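Local coordinates for protein peptide synthetase NRPS type II-PCP (Streptomyces verticillus, PDB 4NEO) that is a type II (free-standing) peptidyl carrier protein of a nonribosomal peptide synthetase system, a small helical domain of the phosphopantetheine-attachment family, at residues A22-E27 / T54-E59; R68-T73 / A77-H82. All blocks are in the same frame, centred on the assembly; numbering follows the deposited sequence.

Overall arrangement
Both contacts belong to one compact helical carrier-protein domain and follow each other along the chain: contact 1, pairing helix 7-28 with helix 54-61, lies wholly earlier in the chain than contact 2, which pairs helix 67-73 with helix 76-86. Their centres lie about 12 Å apart, on opposite sides of the middle of the chain, each about 6 Å from it. The two meet in the core. Trp25 and Val57 of contact 1 both pack on selenomethionine Met79 of contact 2, and Trp25 and Thr54 reach Leu70. Two helix pairs, one nearly antiparallel and one more steeply crossed, thus share a single apolar interior, which joins the four helices into one small bundle.

Contact 1 of 2, residues A22-E27 / T54-E59; sequences AAIWAE and TNRVEE
Ile24 of helix 7-28 meets Arg56 and Val57 of helix 54-61 in the apolar part of this interface. Its two branches divide the work. CG2, anti to the backbone N, lies 3.8 Å from Arg56 CB, while the other branch reaches on to bring CD1 to 3.9 Å from Val57 CG2. The Ile24 and Arg56 side chains lie alongside, running opposite ways. The arginine bends at its third torsion (chi3 48°) and carries its guanidinium on toward helix 7-28, where Ile24 CG1 lies over one face, off-centre toward the rim.

The polar part is a salt bridge at the outer margin. Arg56 NH1 donates to Glu27 OE1 at 3.1 Å. The nitrogen comes to this oxygen from above the carboxylate plane, and the carboxylate and guanidinium planes stand 54° apart, so this is a single angled bond and not a flat two-pronged pairing. Glu27 CB sits at the guanidinium edge. Ile24 is buried and Glu27 exposed, so the ion pair lies on the solvent side of the isoleucine.

The backbones stay well separated. The segment axes come no closer than 9.9 Å and run at 150°, nearly antiparallel; the nearest CA atoms, of Ile24 and Arg56, are 7.1 Å apart. The contact is carried mainly by side chains, although Ile24 CD1 also rests against the backbone atom Arg56 O, and about 255 Å² is buried in all. Inward, Val57 goes on to touch Leu65, while Trp25 packs on Val76. An apolar core edged by a surface ion pair, between the long first helix and a later helix running back along it, fits the helical bundle of carrier proteins with a phosphopantetheine attachment site.

Contact 2 of 2, residues R68-T73 / A77-H82; sequences RVLLET and AGMTDH
This is close packing between two consecutive helices, 67-73 and 76-86, just across the short turn that joins them, held by packing of side chains on side chains and, at Gly78, on backbone. The segment axes approach to 8.6 Å at 134°. Nearest the turn, Thr73 faces Gly78, their CA atoms 5.1 Å apart; with no side chain on the glycine, Thr73 CB comes to 3.7 Å from Gly78 C. The threonine hydroxyl is turned back to its own helix: with chi1 at 61°, OG1 sits between the backbone N and the carbonyl carbon and donates to Val69 O at 2.6 Å.

The methyl of the same threonine meets His82. In the conformer described, CG2 lies over one face of the imidazole, 3.8 Å from the ring centroid and 22° off its normal, a CH-pi contact; a second conformer is deposited, so the ring contacts are less certain. The pair corresponds to the last two helices of the four-helix carrier-protein fold, consistent with the family. Val69 CG1 lies near the plane of the same ring, at its edge, and touches both His82 CB and Met79 CG.

Deeper in, Leu70 also packs on Phe40 and Ile53, and the extended chain of selenomethionine Met79 reaches beneath helix 67-73, its SE 4.0 Å from Leu70 CB.

Contact 1 of 2, residues A22-E27 / T54-E59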
# COMPACT_ATOMS: atom_id res chain seq x y z
N ALA A 22 3.95 -2.96 1.50
CA ALA A 22 3.80 -3.81 2.67
C ALA A 22 4.82 -3.39 3.75
O ALA A 22 4.49 -3.35 4.92
CB ALA A 22 3.96 -5.27 2.32
N ALA A 23 6.06 -3.08 3.35
CA ALA A 23 7.07 -2.69 4.32
C ALA A 23 6.69 -1.39 5.00
O ALA A 23 6.91 -1.25 6.20
CB ALA A 23 8.42 -2.55 3.64
N ILE A 24 6.11 -0.44 4.26
CA ILE A 24 5.60 0.82 4.85
C ILE A 24 4.51 0.58 5.89
O ILE A 24 4.57 1.14 6.98
CB ILE A 24 5.10 1.78 3.75
CG1 ILE A 24 6.28 2.35 2.98
CG2 ILE A 24 4.24 2.91 4.30
CD1 ILE A 24 5.86 3.05 1.69
N TRP A 25 3.52 -0.26 5.55
CA TRP A 25 2.50 -0.66 6.51
C TRP A 25 3.11 -1.30 7.77
O TRP A 25 2.70 -1.03 8.89
CB TRP A 25 1.51 -1.68 5.90
CG TRP A 25 0.51 -1.15 4.92
CD1 TRP A 25 0.72 -0.29 3.91
CD2 TRP A 25 -0.88 -1.48 4.88
NE1 TRP A 25 -0.46 -0.03 3.24
CE2 TRP A 25 -1.45 -0.76 3.81
CE3 TRP A 25 -1.70 -2.31 5.64
CZ2 TRP A 25 -2.81 -0.85 3.46
CZ3 TRP A 25 -3.05 -2.39 5.32
CH2 TRP A 25 -3.59 -1.66 4.25
N ALA A 26 4.03 -2.22 7.58
CA ALA A 26 4.58 -2.96 8.69
C ALA A 26 5.31 -2.03 9.61
O ALA A 26 5.14 -2.12 10.82
CB ALA A 26 5.54 -4.04 8.21
N GLU A 27 6.14 -1.16 9.04
CA GLU A 27 6.92 -0.19 9.82
C GLU A 27 5.99 0.72 10.55
O GLU A 27 6.19 0.97 11.71
CB GLU A 27 7.80 0.69 8.95
CG GLU A 27 8.97 -0.04 8.32
CD GLU A 27 9.79 0.86 7.40
OE1 GLU A 27 10.11 2.00 7.84
OE2 GLU A 27 10.11 0.40 6.26
N THR A 54 0.03 6.71 3.96
CA THR A 54 -0.24 7.37 2.70
C THR A 54 0.85 8.39 2.34
O THR A 54 1.34 8.44 1.20
CB THR A 54 -1.67 7.96 2.70
OG1 THR A 54 -2.60 6.88 2.99
CG2 THR A 54 -1.95 8.65 1.32
N ASN A 55 1.23 9.22 3.29
CA ASN A 55 2.33 10.14 3.07
C ASN A 55 3.56 9.44 2.49
O ASN A 55 4.21 9.95 1.58
CB ASN A 55 2.76 10.80 4.37
CG ASN A 55 1.81 11.88 4.84
OD1 ASN A 55 0.98 12.41 4.11
ND2 ASN A 55 1.96 12.23 6.11
N ARG A 56 3.90 8.29 3.05
CA ARG A 56 5.09 7.55 2.64
C ARG A 56 4.94 6.87 1.31
O ARG A 56 5.88 6.78 0.54
CB ARG A 56 5.44 6.51 3.71
CG ARG A 56 5.97 7.21 4.95
CD ARG A 56 6.83 6.37 5.85
NE ARG A 56 7.88 5.65 5.13
CZ ARG A 56 8.41 4.50 5.56
NH1 ARG A 56 8.01 3.92 6.70
NH2 ARG A 56 9.33 3.91 4.83
N VAL A 57 3.74 6.38 1.03
CA VAL A 57 3.52 5.77 -0.30
C VAL A 57 3.57 6.89 -1.37
O VAL A 57 4.11 6.68 -2.44
CB VAL A 57 2.20 4.96 -0.36
CG1 VAL A 57 1.93 4.49 -1.78
CG2 VAL A 57 2.22 3.77 0.57
N GLU A 58 3.04 8.08 -1.08
CA GLU A 58 3.11 9.16 -2.01
C GLU A 58 4.58 9.55 -2.29
O GLU A 58 4.96 9.84 -3.44
CB GLU A 58 2.39 10.42 -1.47
CG GLU A 58 0.86 10.45 -1.46
CD GLU A 58 0.32 11.74 -0.77
OE1 GLU A 58 0.69 11.98 0.40
OE2 GLU A 58 -0.48 12.50 -1.34
N GLU A 59 5.40 9.63 -1.24
CA GLU A 59 6.84 9.91 -1.44
C GLU A 59 7.42 8.77 -2.28
O GLU A 59 8.13 9.01 -3.22
CB GLU A 59 7.60 10.06 -0.12
CG GLU A 59 7.42 11.43 0.55
CD GLU A 59 7.40 11.39 2.08
OE1 GLU A 59 7.98 10.43 2.64
OE2 GLU A 59 6.79 12.31 2.71

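Contact 2 of 2, residues R68-T73 / A77-H82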
# COMPACT_ATOMS: atom_id res chain seq x y z
N ARG A 68 -8.39 8.12 0.73
CA ARG A 68 -9.39 7.13 0.28
C ARG A 68 -8.76 5.91 -0.40
O ARG A 68 -9.35 4.86 -0.42
CB ARG A 68 -10.33 7.76 -0.73
CG ARG A 68 -11.27 8.77 -0.22
CD ARG A 68 -11.94 9.38 -1.44
NE ARG A 68 -12.76 10.47 -1.06
CZ ARG A 68 -14.01 10.38 -0.62
NH1 ARG A 68 -14.56 9.18 -0.50
NH2 ARG A 68 -14.73 11.47 -0.30
N VAL A 69 -7.57 6.05 -0.94
CA VAL A 69 -6.95 4.96 -1.63
C VAL A 69 -6.66 3.83 -0.59
O VAL A 69 -7.08 2.69 -0.78
CB VAL A 69 -5.72 5.41 -2.38
CG1 VAL A 69 -4.97 4.22 -2.96
CG2 VAL A 69 -6.07 6.44 -3.47
N LEU A 70 -6.08 4.16 0.54
CA LEU A 70 -5.92 3.18 1.61
C LEU A 70 -7.26 2.79 2.22
O LEU A 70 -7.52 1.61 2.47
CB LEU A 70 -5.01 3.71 2.72
CG LEU A 70 -4.62 2.85 3.95
CD1 LEU A 70 -3.47 3.53 4.66
CD2 LEU A 70 -5.73 2.78 4.96
N LEU A 71 -8.10 3.78 2.53
CA LEU A 71 -9.25 3.52 3.38
C LEU A 71 -10.38 2.85 2.63
O LEU A 71 -11.25 2.28 3.26
CB LEU A 71 -9.76 4.78 4.07
CG LEU A 71 -8.79 5.38 5.11
CD1 LEU A 71 -9.36 6.70 5.66
CD2 LEU A 71 -8.55 4.37 6.23
N GLU A 72 -10.35 2.88 1.30
CA GLU A 72 -11.39 2.21 0.50
C GLU A 72 -10.92 0.85 -0.06
O GLU A 72 -11.73 0.02 -0.45
CB GLU A 72 -11.89 3.13 -0.63
CG GLU A 72 -12.72 4.26 -0.04
CD GLU A 72 -13.21 5.25 -1.09
OE1 GLU A 72 -12.94 5.03 -2.29
OE2 GLU A 72 -13.86 6.25 -0.67
N THR A 73 -9.61 0.62 -0.08
CA THR A 73 -9.11 -0.67 -0.53
C THR A 73 -8.80 -1.58 0.68
O THR A 73 -9.11 -2.74 0.64
CB THR A 73 -7.88 -0.55 -1.38
OG1 THR A 73 -6.83 0.07 -0.61
CG2 THR A 73 -8.19 0.19 -2.64
N ALA A 77 -2.39 -5.31 -0.93
CA ALA A 77 -2.57 -5.69 -2.37
C ALA A 77 -3.59 -4.78 -3.11
O ALA A 77 -3.38 -4.43 -4.27
CB ALA A 77 -2.99 -7.13 -2.52
N GLY A 78 -4.68 -4.45 -2.43
CA GLY A 78 -5.73 -3.58 -2.95
C GLY A 78 -5.17 -2.20 -3.21
O GLY A 78 -5.36 -1.66 -4.28
N MSE A 79 -4.43 -1.67 -2.25
CA MSE A 79 -3.83 -0.35 -2.37
C MSE A 79 -2.85 -0.32 -3.49
O MSE A 79 -2.80 0.65 -4.27
CB MSE A 79 -3.24 0.11 -1.05
CG MSE A 79 -2.61 1.51 -1.15
SE MSE A 79 -2.02 2.05 0.68
CE MSE A 79 -1.78 3.90 0.20
N THR A 80 -2.04 -1.37 -3.57
CA THR A 80 -1.04 -1.51 -4.62
C THR A 80 -1.69 -1.42 -5.99
O THR A 80 -1.24 -0.69 -6.89
CB THR A 80 -0.27 -2.85 -4.46
OG1 THR A 80 0.46 -2.80 -3.23
CG2 THR A 80 0.72 -3.04 -5.60
N ASP A 81 -2.75 -2.18 -6.16
CA ASP A 81 -3.46 -2.23 -7.43
C ASP A 81 -4.04 -0.88 -7.76
O ASP A 81 -3.97 -0.49 -8.91
CB ASP A 81 -4.57 -3.30 -7.44
CG ASP A 81 -4.00 -4.73 -7.69
OD1 ASP A 81 -2.76 -4.95 -7.72
OD2 ASP A 81 -4.81 -5.66 -7.87
N HIS A 82 -4.60 -0.17 -6.77
CA HIS A 82 -5.26 1.15 -6.96
C HIS A 82 -4.22 2.25 -7.23
O HIS A 82 -4.53 3.30 -7.82
CB HIS A 82 -6.01 1.53 -5.66
CG HIS A 82 -7.47 1.88 -5.81
ND1 HIS A 82 -8.34 1.20 -6.63
CD2 HIS A 82 -8.23 2.77 -5.12
CE1 HIS A 82 -9.56 1.70 -6.49
NE2 HIS A 82 -9.52 2.65 -5.57